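Local atomic coordinates of DNA annealing helicase and endonuclease ZRANB3 (Homo sapiens, PDB entry 5MKW), a protein that remodels and cleaves DNA as an annealing helicase and endonuclease, keeping the genome stable at stalled or collapsed replication forks. Residues E68-V80 with D90-R103. Numbering follows the deposited sequence.
Sequences EGHFWQVDHIKPV and DNLQTLCTVCHKER. With ZN (zinc ion), chain C.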
loop_
_atom_site.group_PDB
_atom_site.type_symbol
_atom_site.label_atom_id
_atom_site.label_comp_id
_atom_site.label_asym_id
_atom_site.label_seq_id
_atom_site.Cartn_x
_atom_site.Cartn_y
_atom_site.Cartn_z
ATOM N N GLU A 68 7.434 -2.077 6.996
ATOM C CA GLU A 68 7.428 -1.264 5.831
ATOM C C GLU A 68 6.131 -1.502 5.029
ATOM O O GLU A 68 5.552 -0.610 4.462
ATOM C CB GLU A 68 8.729 -1.626 5.029
ATOM C CG GLU A 68 10.063 -1.240 5.743
ATOM C CD GLU A 68 10.728 -2.265 6.742
ATOM O OE1 GLU A 68 10.038 -3.202 7.308
ATOM O OE2 GLU A 68 11.971 -2.009 7.095
ATOM N N GLY A 69 5.745 -2.775 4.915
ATOM C CA GLY A 69 4.515 -3.149 4.253
ATOM C C GLY A 69 3.213 -2.593 4.820
ATOM O O GLY A 69 2.207 -2.589 4.132
ATOM N N HIS A 70 3.230 -2.075 6.043
ATOM C CA HIS A 70 2.079 -1.356 6.565
ATOM C C HIS A 70 1.896 -0.003 5.946
ATOM O O HIS A 70 0.808 0.586 6.050
ATOM C CB HIS A 70 2.172 -1.160 8.087
ATOM C CG HIS A 70 2.042 -2.412 8.868
ATOM N ND1 HIS A 70 2.812 -2.661 9.978
ATOM C CD2 HIS A 70 1.182 -3.462 8.750
ATOM C CE1 HIS A 70 2.431 -3.804 10.522
ATOM N NE2 HIS A 70 1.424 -4.290 9.815
ATOM N N PHE A 71 2.969 0.542 5.395
ATOM C CA PHE A 71 2.989 1.921 4.907
ATOM C C PHE A 71 2.908 2.027 3.367
ATOM O O PHE A 71 2.278 2.955 2.841
ATOM C CB PHE A 71 4.251 2.612 5.449
ATOM C CG PHE A 71 4.241 2.789 6.940
ATOM C CD1 PHE A 71 4.571 1.730 7.777
ATOM C CD2 PHE A 71 3.699 3.922 7.496
ATOM C CE1 PHE A 71 4.481 1.863 9.166
ATOM C CE2 PHE A 71 3.591 4.056 8.860
ATOM C CZ PHE A 71 4.005 3.026 9.711
ATOM N N TRP A 72 3.618 1.155 2.648
ATOM C CA TRP A 72 3.572 1.158 1.174
ATOM C C TRP A 72 3.664 -0.256 0.602
ATOM O O TRP A 72 4.188 -1.169 1.240
ATOM C CB TRP A 72 4.651 2.077 0.529
ATOM C CG TRP A 72 6.045 1.723 0.786
ATOM C CD1 TRP A 72 6.808 2.122 1.840
ATOM C CD2 TRP A 72 6.896 0.910 -0.036
ATOM N NE1 TRP A 72 8.076 1.591 1.754
ATOM C CE2 TRP A 72 8.165 0.864 0.597
ATOM C CE3 TRP A 72 6.727 0.261 -1.255
ATOM C CZ2 TRP A 72 9.250 0.173 0.067
ATOM C CZ3 TRP A 72 7.817 -0.483 -1.778
ATOM C CH2 TRP A 72 9.074 -0.472 -1.123
ATOM N N GLN A 73 3.146 -0.393 -0.615
ATOM C CA GLN A 73 3.058 -1.639 -1.363
ATOM C C GLN A 73 3.404 -1.325 -2.829
ATOM O O GLN A 73 3.117 -0.221 -3.293
ATOM C CB GLN A 73 1.606 -2.152 -1.338
ATOM C CG GLN A 73 1.129 -2.674 0.001
ATOM C CD GLN A 73 1.841 -3.972 0.362
ATOM O OE1 GLN A 73 2.104 -4.794 -0.525
ATOM N NE2 GLN A 73 2.344 -4.066 1.591
ATOM N N VAL A 74 3.983 -2.304 -3.545
ATOM C CA VAL A 74 4.094 -2.248 -5.001
ATOM C C VAL A 74 2.807 -2.731 -5.646
ATOM O O VAL A 74 2.227 -3.740 -5.210
ATOM C CB VAL A 74 5.251 -3.141 -5.484
ATOM C CG1 VAL A 74 5.322 -3.179 -6.999
ATOM C CG2 VAL A 74 6.551 -2.624 -4.907
ATOM N N ASP A 75 2.358 -2.048 -6.689
ATOM C CA ASP A 75 1.162 -2.489 -7.387
ATOM C C ASP A 75 1.281 -2.126 -8.858
ATOM O O ASP A 75 2.272 -1.513 -9.286
ATOM C CB ASP A 75 -0.077 -1.833 -6.750
ATOM C CG ASP A 75 -1.376 -2.642 -6.947
ATOM O OD1 ASP A 75 -1.467 -3.483 -7.891
ATOM O OD2 ASP A 75 -2.335 -2.344 -6.207
ATOM N N HIS A 76 0.288 -2.518 -9.643
ATOM C CA HIS A 76 0.315 -2.281 -11.087
ATOM C C HIS A 76 0.039 -0.830 -11.425
ATOM O O HIS A 76 -0.811 -0.185 -10.800
ATOM C CB HIS A 76 -0.747 -3.124 -11.797
ATOM C CG HIS A 76 -0.543 -4.586 -11.639
ATOM N ND1 HIS A 76 -1.381 -5.374 -10.891
ATOM C CD2 HIS A 76 0.430 -5.399 -12.103
ATOM C CE1 HIS A 76 -0.962 -6.625 -10.938
ATOM N NE2 HIS A 76 0.142 -6.665 -11.657
ATOM N N ILE A 77 0.671 -0.339 -12.488
ATOM C CA ILE A 77 0.300 0.956 -13.028
ATOM C C ILE A 77 -0.953 0.817 -13.890
ATOM O O ILE A 77 -1.893 1.594 -13.726
ATOM C CB ILE A 77 1.403 1.581 -13.881
ATOM C CG1 ILE A 77 2.662 1.842 -13.047
ATOM C CG2 ILE A 77 0.879 2.859 -14.538
ATOM C CD1 ILE A 77 3.897 2.079 -13.892
ATOM N N LYS A 78 -0.964 -0.196 -14.766
ATOM C CA LYS A 78 -2.136 -0.540 -15.586
ATOM C C LYS A 78 -2.666 -1.906 -15.149
ATOM O O LYS A 78 -2.078 -2.972 -15.489
ATOM C CB LYS A 78 -1.772 -0.602 -17.070
ATOM C CG LYS A 78 -0.943 0.587 -17.531
ATOM C CD LYS A 78 -0.946 0.763 -19.058
ATOM C CE LYS A 78 0.307 1.479 -19.556
ATOM N NZ LYS A 78 -0.006 2.671 -20.401
ATOM N N PRO A 79 -3.625 -1.879 -14.217
ATOM C CA PRO A 79 -4.252 -3.164 -13.906
ATOM C C PRO A 79 -5.342 -3.498 -14.913
ATOM O O PRO A 79 -5.989 -2.622 -15.494
ATOM C CB PRO A 79 -4.866 -2.955 -12.526
ATOM C CG PRO A 79 -5.097 -1.481 -12.434
ATOM C CD PRO A 79 -4.048 -0.809 -13.290
ATOM N N VAL A 80 -5.587 -4.784 -15.025
ATOM C CA VAL A 80 -6.752 -5.289 -15.702
ATOM C C VAL A 80 -7.996 -4.979 -14.831
ATOM O O VAL A 80 -7.895 -4.857 -13.595
ATOM C CB VAL A 80 -6.521 -6.801 -15.933
ATOM C CG1 VAL A 80 -7.720 -7.454 -16.595
ATOM C CG2 VAL A 80 -5.248 -6.995 -16.767
ATOM N N ASP A 90 8.280 -2.135 -15.552
ATOM C CA ASP A 90 7.724 -0.969 -16.206
ATOM C C ASP A 90 6.209 -0.831 -16.039
ATOM O O ASP A 90 5.611 0.159 -16.466
ATOM C CB ASP A 90 8.094 -0.976 -17.698
ATOM C CG ASP A 90 7.480 -2.163 -18.472
ATOM O OD1 ASP A 90 6.332 -2.604 -18.174
ATOM O OD2 ASP A 90 8.141 -2.632 -19.428
ATOM N N ASN A 91 5.586 -1.819 -15.427
ATOM C CA ASN A 91 4.166 -1.714 -15.050
ATOM C C ASN A 91 3.939 -1.679 -13.530
ATOM O O ASN A 91 2.822 -1.858 -13.074
ATOM C CB ASN A 91 3.348 -2.879 -15.639
ATOM C CG ASN A 91 1.859 -2.621 -15.603
ATOM O OD1 ASN A 91 1.412 -1.488 -15.757
ATOM N ND2 ASN A 91 1.078 -3.671 -15.356
ATOM N N LEU A 92 4.974 -1.341 -12.772
ATOM C CA LEU A 92 4.851 -1.310 -11.319
ATOM C C LEU A 92 5.082 0.077 -10.695
ATOM O O LEU A 92 5.858 0.881 -11.201
ATOM C CB LEU A 92 5.820 -2.301 -10.715
ATOM C CG LEU A 92 5.596 -3.763 -11.117
ATOM C CD1 LEU A 92 6.575 -4.674 -10.380
ATOM C CD2 LEU A 92 4.173 -4.203 -10.842
ATOM N N GLN A 93 4.462 0.308 -9.545
ATOM C CA GLN A 93 4.525 1.580 -8.878
ATOM C C GLN A 93 4.338 1.357 -7.383
ATOM O O GLN A 93 3.737 0.372 -6.961
ATOM C CB GLN A 93 3.481 2.545 -9.427
ATOM C CG GLN A 93 2.050 2.234 -8.981
ATOM C CD GLN A 93 0.990 3.112 -9.570
ATOM O OE1 GLN A 93 -0.189 2.692 -9.756
ATOM N NE2 GLN A 93 1.414 4.235 -10.040
ATOM N N THR A 94 4.839 2.323 -6.624
ATOM C CA THR A 94 4.647 2.433 -5.209
ATOM C C THR A 94 3.326 3.106 -4.938
ATOM O O THR A 94 3.009 4.174 -5.501
ATOM C CB THR A 94 5.794 3.298 -4.606
ATOM O OG1 THR A 94 7.066 2.702 -4.919
ATOM C CG2 THR A 94 5.641 3.388 -3.118
ATOM N N LEU A 95 2.556 2.472 -4.068
ATOM C CA LEU A 95 1.340 3.062 -3.506
ATOM C C LEU A 95 1.461 3.055 -1.989
ATOM O O LEU A 95 1.889 2.046 -1.395
ATOM C CB LEU A 95 0.093 2.234 -3.888
ATOM C CG LEU A 95 -0.320 2.078 -5.352
ATOM C CD1 LEU A 95 -1.625 1.297 -5.457
ATOM C CD2 LEU A 95 -0.474 3.421 -6.039
ATOM N N CYS A 96 1.015 4.123 -1.332
ATOM C CA CYS A 96 0.811 4.052 0.087
ATOM C C CYS A 96 -0.320 3.028 0.359
ATOM O O CYS A 96 -1.100 2.633 -0.542
ATOM C CB CYS A 96 0.442 5.440 0.664
ATOM S SG CYS A 96 -1.220 5.993 0.289
ATOM N N THR A 97 -0.418 2.587 1.605
ATOM C CA THR A 97 -1.380 1.537 1.921
ATOM C C THR A 97 -2.835 1.991 1.864
ATOM O O THR A 97 -3.697 1.192 1.620
ATOM C CB THR A 97 -1.037 0.850 3.243
ATOM O OG1 THR A 97 -0.614 1.833 4.204
ATOM C CG2 THR A 97 0.102 -0.168 2.979
ATOM N N VAL A 98 -3.096 3.280 2.016
ATOM C CA VAL A 98 -4.435 3.811 1.894
ATOM C C VAL A 98 -4.864 3.789 0.411
ATOM O O VAL A 98 -5.919 3.290 0.062
ATOM C CB VAL A 98 -4.537 5.229 2.492
ATOM C CG1 VAL A 98 -5.831 5.921 2.072
ATOM C CG2 VAL A 98 -4.440 5.178 4.020
ATOM N N CYS A 99 -4.003 4.249 -0.465
ATOM C CA CYS A 99 -4.296 4.104 -1.902
ATOM C C CYS A 99 -4.389 2.636 -2.359
ATOM O O CYS A 99 -5.170 2.283 -3.239
ATOM C CB CYS A 99 -3.237 4.821 -2.728
ATOM S SG CYS A 99 -3.299 6.641 -2.570
ATOM N N HIS A 100 -3.525 1.801 -1.827
ATOM C CA HIS A 100 -3.531 0.413 -2.198
ATOM C C HIS A 100 -4.868 -0.248 -1.788
ATOM O O HIS A 100 -5.420 -1.044 -2.529
ATOM C CB HIS A 100 -2.391 -0.313 -1.557
ATOM C CG HIS A 100 -2.324 -1.743 -1.932
ATOM N ND1 HIS A 100 -2.395 -2.759 -1.002
ATOM C CD2 HIS A 100 -2.083 -2.332 -3.124
ATOM C CE1 HIS A 100 -2.165 -3.906 -1.605
ATOM N NE2 HIS A 100 -2.108 -3.685 -2.905
ATOM N N LYS A 101 -5.335 0.052 -0.579
ATOM C CA LYS A 101 -6.624 -0.466 -0.120
ATOM C C LYS A 101 -7.863 0.048 -0.887
ATOM O O LYS A 101 -8.794 -0.737 -1.136
ATOM C CB LYS A 101 -6.777 -0.199 1.364
ATOM C CG LYS A 101 -5.929 -1.146 2.175
ATOM C CD LYS A 101 -6.083 -0.873 3.636
ATOM C CE LYS A 101 -4.913 -1.457 4.383
ATOM N NZ LYS A 101 -4.961 -2.929 4.368
ATOM N N GLU A 102 -7.868 1.327 -1.276
ATOM C CA GLU A 102 -8.899 1.839 -2.196
ATOM C C GLU A 102 -8.883 1.063 -3.504
ATOM O O GLU A 102 -9.927 0.699 -4.042
ATOM C CB GLU A 102 -8.716 3.308 -2.514
ATOM C CG GLU A 102 -8.932 4.257 -1.354
ATOM C CD GLU A 102 -8.409 5.682 -1.647
ATOM O OE1 GLU A 102 -8.116 5.996 -2.816
ATOM O OE2 GLU A 102 -8.366 6.505 -0.725
ATOM N N ARG A 103 -7.697 0.852 -4.049
ATOM C CA ARG A 103 -7.572 0.097 -5.287
ATOM C C ARG A 103 -8.060 -1.354 -5.163
ATOM O O ARG A 103 -8.857 -1.833 -5.980
ATOM C CB ARG A 103 -6.137 0.081 -5.789
ATOM C CG ARG A 103 -6.036 -0.818 -7.019
ATOM C CD ARG A 103 -5.142 -0.247 -8.041
ATOM N NE ARG A 103 -5.506 1.117 -8.406
ATOM C CZ ARG A 103 -4.744 1.860 -9.197
ATOM N NH1 ARG A 103 -3.675 1.308 -9.732
ATOM N NH2 ARG A 103 -5.095 3.099 -9.514
HETATM ZN ZN ZN C . -1.252 7.240 -1.710
#
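G69 O touches T97 CG2, and the next carbonyl takes the hydroxyl: T97 OG1 donates to H70 O over 2.6 Å. F71 O accepts T97 N, from above its carbonyl plane. The start of helix 97-118 is thus tied to the turn before strand 72-76. W72 CE3 meets T94 CG2 obliquely, at 3.8 Å, while W72 NE1 bonds to Q28. Q73 pairs with L95 through two backbone bonds. Q73 CG lies over one face of the H100 ring, 4.0 Å from its centroid, a CH-pi contact. The Q73 chain then bends at chi2 (-69°), and NE2 donates to G69 O. V74 and T94 share the sheet face opposite Q73 and D75; V74 CG1 also reaches L92 CB. D75 pairs with Q93. D75 CG stands anti to the backbone N (chi1 -154°), which brings D75 OD2 to the H100 ring edge, 3.1 Å from H100 CD2, with carboxylate and ring planes 70° apart. I77 N bonds to N91 O. N91 then grips K78 from both ends of its amide: N91 OD1 accepts K78 N at 2.9 Å, and N91 ND2 donates to K78 O at 3.2 Å. ND2 also bonds to Q86 O. With an alanine here, K78 N, K78 O and Q86 O would probably lose their side-chain partner, and the turn after the strand would be likely to shift. C96, at the helix N-cap, and C99 bind a probably structural zinc with C20 and C23. The hairpin running into helix 97-118 is the beta-beta-alpha scaffold of the HNH (His-Me finger) fold.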